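Local coordinates for long form D7clu1 salivary protein (Culex quinquefasciatus, PDB 6V4C) that binds ADP, ATP and related adenine nucleotides, sequestering them so that platelet aggregation and host hemostasis are inhibited while the mosquito feeds, at residues D257-Y268 / M282-D290. Residues are numbered along the deposited sequence; the frame is centred on the assembly and turned at random.
Sequences DYIEVRSENYSY and MRSKVKALD. With ADP (adenosine-5'-diphosphate), chain B.
M282 reaches across to D257, Y258 and V261. From CB the chain bends twice (chi2 -62°, chi3 -60°), and the two bends carry SD and CE across to helix 249-263. SD lies 3.9 Å from CD1 of Y258, a Met-aromatic contact met obliquely, with the sulfur 5.2 Å from the ring centroid; SD also skirts CG2 of V261. CE, at the end, sits 3.5 Å from the backbone O of D257 and against CG2 of V261. The Y258 ring has the CD methylene of R262 over the centre of one face. V286 packs CG2 3.5 Å from CG of D257, the side chains crossing at about a right angle; D257 OD2 is hydrogen-bonded to a glycerol.

One turn along, V261 sets its two methyls against K285: CG1 is 3.8 Å from CD, and CG2 touches the same carbon. The lysine chain then carries CE to the Y268 hydroxyl. L289 closes the far end, CD1 lying 3.6 Å from CD of E260 and CD2 beside OE2 of both E260 and E264. No hydrogen bond joins the segments directly; methyls and methylenes make the contact, some against carboxylate or carbonyl oxygens, while R170 bridges the helices through salt bridges to E260 and D290. E260 also bonds S149. The axes of 257-263 and 282-290 cross at 71°.

Beyond the helix, N265 to Y268 form a type I turn, with an Asx turn in which N265 OD1 accepts from S267 N. This loop meets ADP: Y266 N donates to N3 over 3.0 Å, the Y266 ring has adenine C2 over the centre of one face, and S267 OG approaches the ribose O3'. The contact thus joins two helices of the C-terminal PBP/GOBP-family half of this D7 protein, and the first leads directly into the adenine- and ribose-binding loop of the ADP pocket.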
loop_
_atom_site.group_PDB
_atom_site.type_symbol
_atom_site.label_atom_id
_atom_site.label_comp_id
_atom_site.label_asym_id
_atom_site.label_seq_id
_atom_site.Cartn_x
_atom_site.Cartn_y
_atom_site.Cartn_z
ATOM N N ASP A 257 5.663 -9.498 11.389
ATOM C CA ASP A 257 4.640 -9.206 12.391
ATOM C C ASP A 257 4.232 -7.740 12.348
ATOM O O ASP A 257 3.044 -7.416 12.438
ATOM C CB ASP A 257 5.136 -9.568 13.791
ATOM C CG ASP A 257 5.191 -11.064 14.029
ATOM O OD1 ASP A 257 4.469 -11.813 13.338
ATOM O OD2 ASP A 257 5.958 -11.489 14.916
ATOM N N TYR A 258 5.205 -6.838 12.209
ATOM C CA TYR A 258 4.881 -5.416 12.187
ATOM C C TYR A 258 4.191 -5.026 10.886
ATOM O O TYR A 258 3.247 -4.227 10.897
ATOM C CB TYR A 258 6.144 -4.593 12.420
ATOM C CG TYR A 258 5.887 -3.147 12.758
ATOM C CD1 TYR A 258 4.859 -2.784 13.620
ATOM C CD2 TYR A 258 6.687 -2.143 12.232
ATOM C CE1 TYR A 258 4.628 -1.459 13.935
ATOM C CE2 TYR A 258 6.467 -0.817 12.543
ATOM C CZ TYR A 258 5.438 -0.479 13.394
ATOM O OH TYR A 258 5.223 0.844 13.700
ATOM N N ILE A 259 4.637 -5.585 9.756
ATOM C CA ILE A 259 3.898 -5.417 8.506
ATOM C C ILE A 259 2.448 -5.849 8.680
ATOM O O ILE A 259 1.518 -5.141 8.274
ATOM C CB ILE A 259 4.583 -6.184 7.358
ATOM C CG1 ILE A 259 5.896 -5.508 6.958
ATOM C CG2 ILE A 259 3.643 -6.295 6.166
ATOM C CD1 ILE A 259 6.744 -6.325 5.991
ATOM N N GLU A 260 2.235 -7.015 9.294
ATOM C CA GLU A 260 0.877 -7.528 9.465
ATOM C C GLU A 260 0.017 -6.563 10.268
ATOM O O GLU A 260 -1.116 -6.253 9.878
ATOM C CB GLU A 260 0.904 -8.898 10.139
ATOM C CG GLU A 260 -0.489 -9.441 10.379
ATOM C CD GLU A 260 -0.523 -10.929 10.641
ATOM O OE1 GLU A 260 0.512 -11.496 11.050
ATOM O OE2 GLU A 260 -1.596 -11.529 10.430
ATOM N N VAL A 261 0.535 -6.081 11.402
ATOM C CA VAL A 261 -0.226 -5.157 12.238
ATOM C C VAL A 261 -0.588 -3.896 11.461
ATOM O O VAL A 261 -1.720 -3.403 11.538
ATOM C CB VAL A 261 0.540 -4.841 13.538
ATOM C CG1 VAL A 261 -0.061 -3.628 14.231
ATOM C CG2 VAL A 261 0.516 -6.040 14.467
ATOM N N ARG A 262 0.362 -3.361 10.693
ATOM C CA ARG A 262 0.109 -2.134 9.945
ATOM C C ARG A 262 -0.843 -2.347 8.774
ATOM O O ARG A 262 -1.484 -1.386 8.334
ATOM C CB ARG A 262 1.429 -1.547 9.441
ATOM C CG ARG A 262 2.379 -1.101 10.542
ATOM C CD ARG A 262 3.834 -1.308 10.126
ATOM N NE ARG A 262 4.183 -0.565 8.923
ATOM C CZ ARG A 262 5.183 -0.887 8.108
ATOM N NH1 ARG A 262 5.936 -1.956 8.351
ATOM N NH2 ARG A 262 5.422 -0.142 7.038
ATOM N N SER A 263 -0.953 -3.576 8.265
ATOM C CA SER A 263 -1.765 -3.840 7.083
ATOM C C SER A 263 -3.259 -3.775 7.359
ATOM O O SER A 263 -4.041 -3.727 6.406
ATOM C CB SER A 263 -1.408 -5.198 6.465
ATOM O OG SER A 263 -1.918 -6.278 7.235
ATOM N N GLU A 264 -3.677 -3.781 8.627
ATOM C CA GLU A 264 -5.099 -3.644 8.922
ATOM C C GLU A 264 -5.591 -2.228 8.655
ATOM O O GLU A 264 -6.768 -2.030 8.333
ATOM C CB GLU A 264 -5.386 -4.061 10.366
ATOM C CG GLU A 264 -5.104 -5.527 10.646
ATOM C CD GLU A 264 -5.704 -5.996 11.960
ATOM O OE1 GLU A 264 -6.231 -5.148 12.708
ATOM O OE2 GLU A 264 -5.654 -7.213 12.240
ATOM N N ASN A 265 -4.708 -1.238 8.769
ATOM C CA ASN A 265 -5.052 0.152 8.478
ATOM C C ASN A 265 -3.760 0.851 8.082
ATOM O O ASN A 265 -2.905 1.105 8.936
ATOM C CB ASN A 265 -5.688 0.819 9.695
ATOM C CG ASN A 265 -6.244 2.194 9.380
ATOM O OD1 ASN A 265 -5.607 2.995 8.696
ATOM N ND2 ASN A 265 -7.446 2.471 9.871
ATOM N N TYR A 266 -3.628 1.176 6.793
ATOM C CA TYR A 266 -2.356 1.656 6.261
ATOM C C TYR A 266 -1.912 2.984 6.865
ATOM O O TYR A 266 -0.736 3.339 6.743
ATOM C CB TYR A 266 -2.424 1.754 4.734
ATOM C CG TYR A 266 -2.641 0.427 4.044
ATOM C CD1 TYR A 266 -2.042 -0.735 4.520
ATOM C CD2 TYR A 266 -3.453 0.333 2.921
ATOM C CE1 TYR A 266 -2.241 -1.954 3.892
ATOM C CE2 TYR A 266 -3.659 -0.881 2.287
ATOM C CZ TYR A 266 -3.050 -2.021 2.779
ATOM O OH TYR A 266 -3.248 -3.229 2.152
ATOM N N SER A 267 -2.813 3.720 7.512
ATOM C CA SER A 267 -2.476 4.978 8.171
ATOM C C SER A 267 -1.917 4.780 9.574
ATOM O O SER A 267 -1.766 5.766 10.304
ATOM C CB SER A 267 -3.712 5.880 8.246
ATOM O OG SER A 267 -4.338 5.998 6.983
ATOM N N TYR A 268 -1.604 3.535 9.947
ATOM C CA TYR A 268 -1.240 3.201 11.323
ATOM C C TYR A 268 -0.105 4.079 11.841
ATOM O O TYR A 268 -0.224 4.711 12.897
ATOM C CB TYR A 268 -0.858 1.720 11.383
ATOM C CG TYR A 268 -0.678 1.144 12.770
ATOM C CD1 TYR A 268 -1.767 0.692 13.502
ATOM C CD2 TYR A 268 0.586 1.020 13.333
ATOM C CE1 TYR A 268 -1.607 0.149 14.766
ATOM C CE2 TYR A 268 0.758 0.477 14.596
ATOM C CZ TYR A 268 -0.343 0.043 15.305
ATOM O OH TYR A 268 -0.179 -0.497 16.562
ATOM N N MET A 282 4.004 -5.504 20.735
ATOM C CA MET A 282 3.803 -6.418 19.616
ATOM C C MET A 282 3.467 -7.830 20.076
ATOM O O MET A 282 2.805 -8.568 19.340
ATOM C CB MET A 282 5.042 -6.442 18.720
ATOM C CG MET A 282 5.183 -5.229 17.816
ATOM S SD MET A 282 3.818 -5.063 16.644
ATOM C CE MET A 282 3.958 -6.596 15.735
ATOM N N ARG A 283 3.909 -8.223 21.273
ATOM C CA ARG A 283 3.658 -9.584 21.746
ATOM C C ARG A 283 2.165 -9.879 21.828
ATOM O O ARG A 283 1.702 -10.932 21.371
ATOM C CB ARG A 283 4.324 -9.810 23.104
ATOM C CG ARG A 283 5.845 -9.895 23.063
ATOM C CD ARG A 283 6.386 -10.372 24.407
ATOM N NE ARG A 283 5.892 -11.704 24.750
ATOM C CZ ARG A 283 5.949 -12.239 25.967
ATOM N NH1 ARG A 283 6.471 -11.550 26.975
ATOM N NH2 ARG A 283 5.473 -13.458 26.179
ATOM N N SER A 284 1.392 -8.969 22.423
ATOM C CA SER A 284 -0.038 -9.228 22.560
ATOM C C SER A 284 -0.765 -9.079 21.229
ATOM O O SER A 284 -1.822 -9.691 21.030
ATOM C CB SER A 284 -0.654 -8.349 23.655
ATOM O OG SER A 284 -0.357 -6.975 23.450
ATOM N N LYS A 285 -0.221 -8.283 20.307
ATOM C CA LYS A 285 -0.832 -8.183 18.985
ATOM C C LYS A 285 -0.639 -9.466 18.185
ATOM O O LYS A 285 -1.567 -9.931 17.510
ATOM C CB LYS A 285 -0.279 -6.976 18.235
ATOM C CG LYS A 285 -0.742 -5.660 18.820
ATOM C CD LYS A 285 -0.410 -4.491 17.916
ATOM C CE LYS A 285 -1.161 -3.244 18.359
ATOM N NZ LYS A 285 -2.642 -3.443 18.334
ATOM N N VAL A 286 0.559 -10.051 18.244
ATOM C CA VAL A 286 0.800 -11.328 17.577
ATOM C C VAL A 286 -0.062 -12.421 18.200
ATOM O O VAL A 286 -0.599 -13.285 17.497
ATOM C CB VAL A 286 2.302 -11.675 17.608
ATOM C CG1 VAL A 286 2.549 -13.075 17.067
ATOM C CG2 VAL A 286 3.097 -10.655 16.814
ATOM N N LYS A 287 -0.224 -12.390 19.527
ATOM C CA LYS A 287 -1.091 -13.367 20.184
ATOM C C LYS A 287 -2.536 -13.236 19.717
ATOM O O LYS A 287 -3.206 -14.245 19.472
ATOM C CB LYS A 287 -1.003 -13.223 21.705
ATOM C CG LYS A 287 0.136 -14.011 22.346
ATOM N N ALA A 288 -3.036 -12.002 19.594
ATOM C CA ALA A 288 -4.417 -11.811 19.163
ATOM C C ALA A 288 -4.618 -12.292 17.730
ATOM O O ALA A 288 -5.678 -12.828 17.389
ATOM C CB ALA A 288 -4.818 -10.343 19.309
ATOM N N LEU A 289 -3.602 -12.116 16.879
ATOM C CA LEU A 289 -3.696 -12.588 15.499
ATOM C C LEU A 289 -3.643 -14.110 15.427
ATOM O O LEU A 289 -4.301 -14.719 14.574
ATOM C CB LEU A 289 -2.591 -11.958 14.650
ATOM C CG LEU A 289 -2.765 -10.475 14.322
ATOM C CD1 LEU A 289 -1.435 -9.836 13.957
ATOM C CD2 LEU A 289 -3.768 -10.304 13.188
ATOM N N ASP A 290 -2.858 -14.741 16.304
ATOM C CA ASP A 290 -2.891 -16.197 16.419
ATOM C C ASP A 290 -4.293 -16.672 16.785
ATOM O O ASP A 290 -4.819 -17.621 16.192
ATOM C CB ASP A 290 -1.901 -16.666 17.490
ATOM C CG ASP A 290 -0.446 -16.446 17.103
ATOM O OD1 ASP A 290 -0.149 -16.270 15.903
ATOM O OD2 ASP A 290 0.405 -16.465 18.016
HETATM P PB ADP B . -12.388 6.614 7.762
HETATM O O1B ADP B . -13.696 6.213 7.916
HETATM O O2B ADP B . -11.994 7.659 8.628
HETATM O O3B ADP B . -12.104 6.933 6.460
HETATM P PA ADP B . -10.419 5.478 9.575
HETATM O O1A ADP B . -10.836 4.924 10.897
HETATM O O2A ADP B . -9.948 6.801 9.743
HETATM O O3A ADP B . -11.551 5.481 8.525
HETATM O "O5'" ADP B . -9.492 4.755 8.604
HETATM C "C5'" ADP B . -9.221 5.241 7.308
HETATM C "C4'" ADP B . -7.921 4.697 6.763
HETATM O "O4'" ADP B . -8.093 3.442 6.154
HETATM C "C3'" ADP B . -7.292 5.418 5.593
HETATM O "O3'" ADP B . -6.509 6.496 5.987
HETATM C "C2'" ADP B . -6.524 4.353 4.816
HETATM O "O2'" ADP B . -5.189 4.436 5.083
HETATM C "C1'" ADP B . -6.973 3.084 5.462
HETATM N N9 ADP B . -7.338 2.036 4.561
HETATM C C8 ADP B . -8.245 2.138 3.607
HETATM N N7 ADP B . -8.440 1.065 2.960
HETATM C C5 ADP B . -7.598 0.175 3.505
HETATM C C6 ADP B . -7.325 -1.166 3.256
HETATM N N6 ADP B . -7.888 -1.874 2.339
HETATM N N1 ADP B . -6.415 -1.759 3.987
HETATM C C2 ADP B . -5.807 -1.072 4.903
HETATM N N3 ADP B . -5.989 0.156 5.233
HETATM C C4 ADP B . -6.905 0.757 4.508
#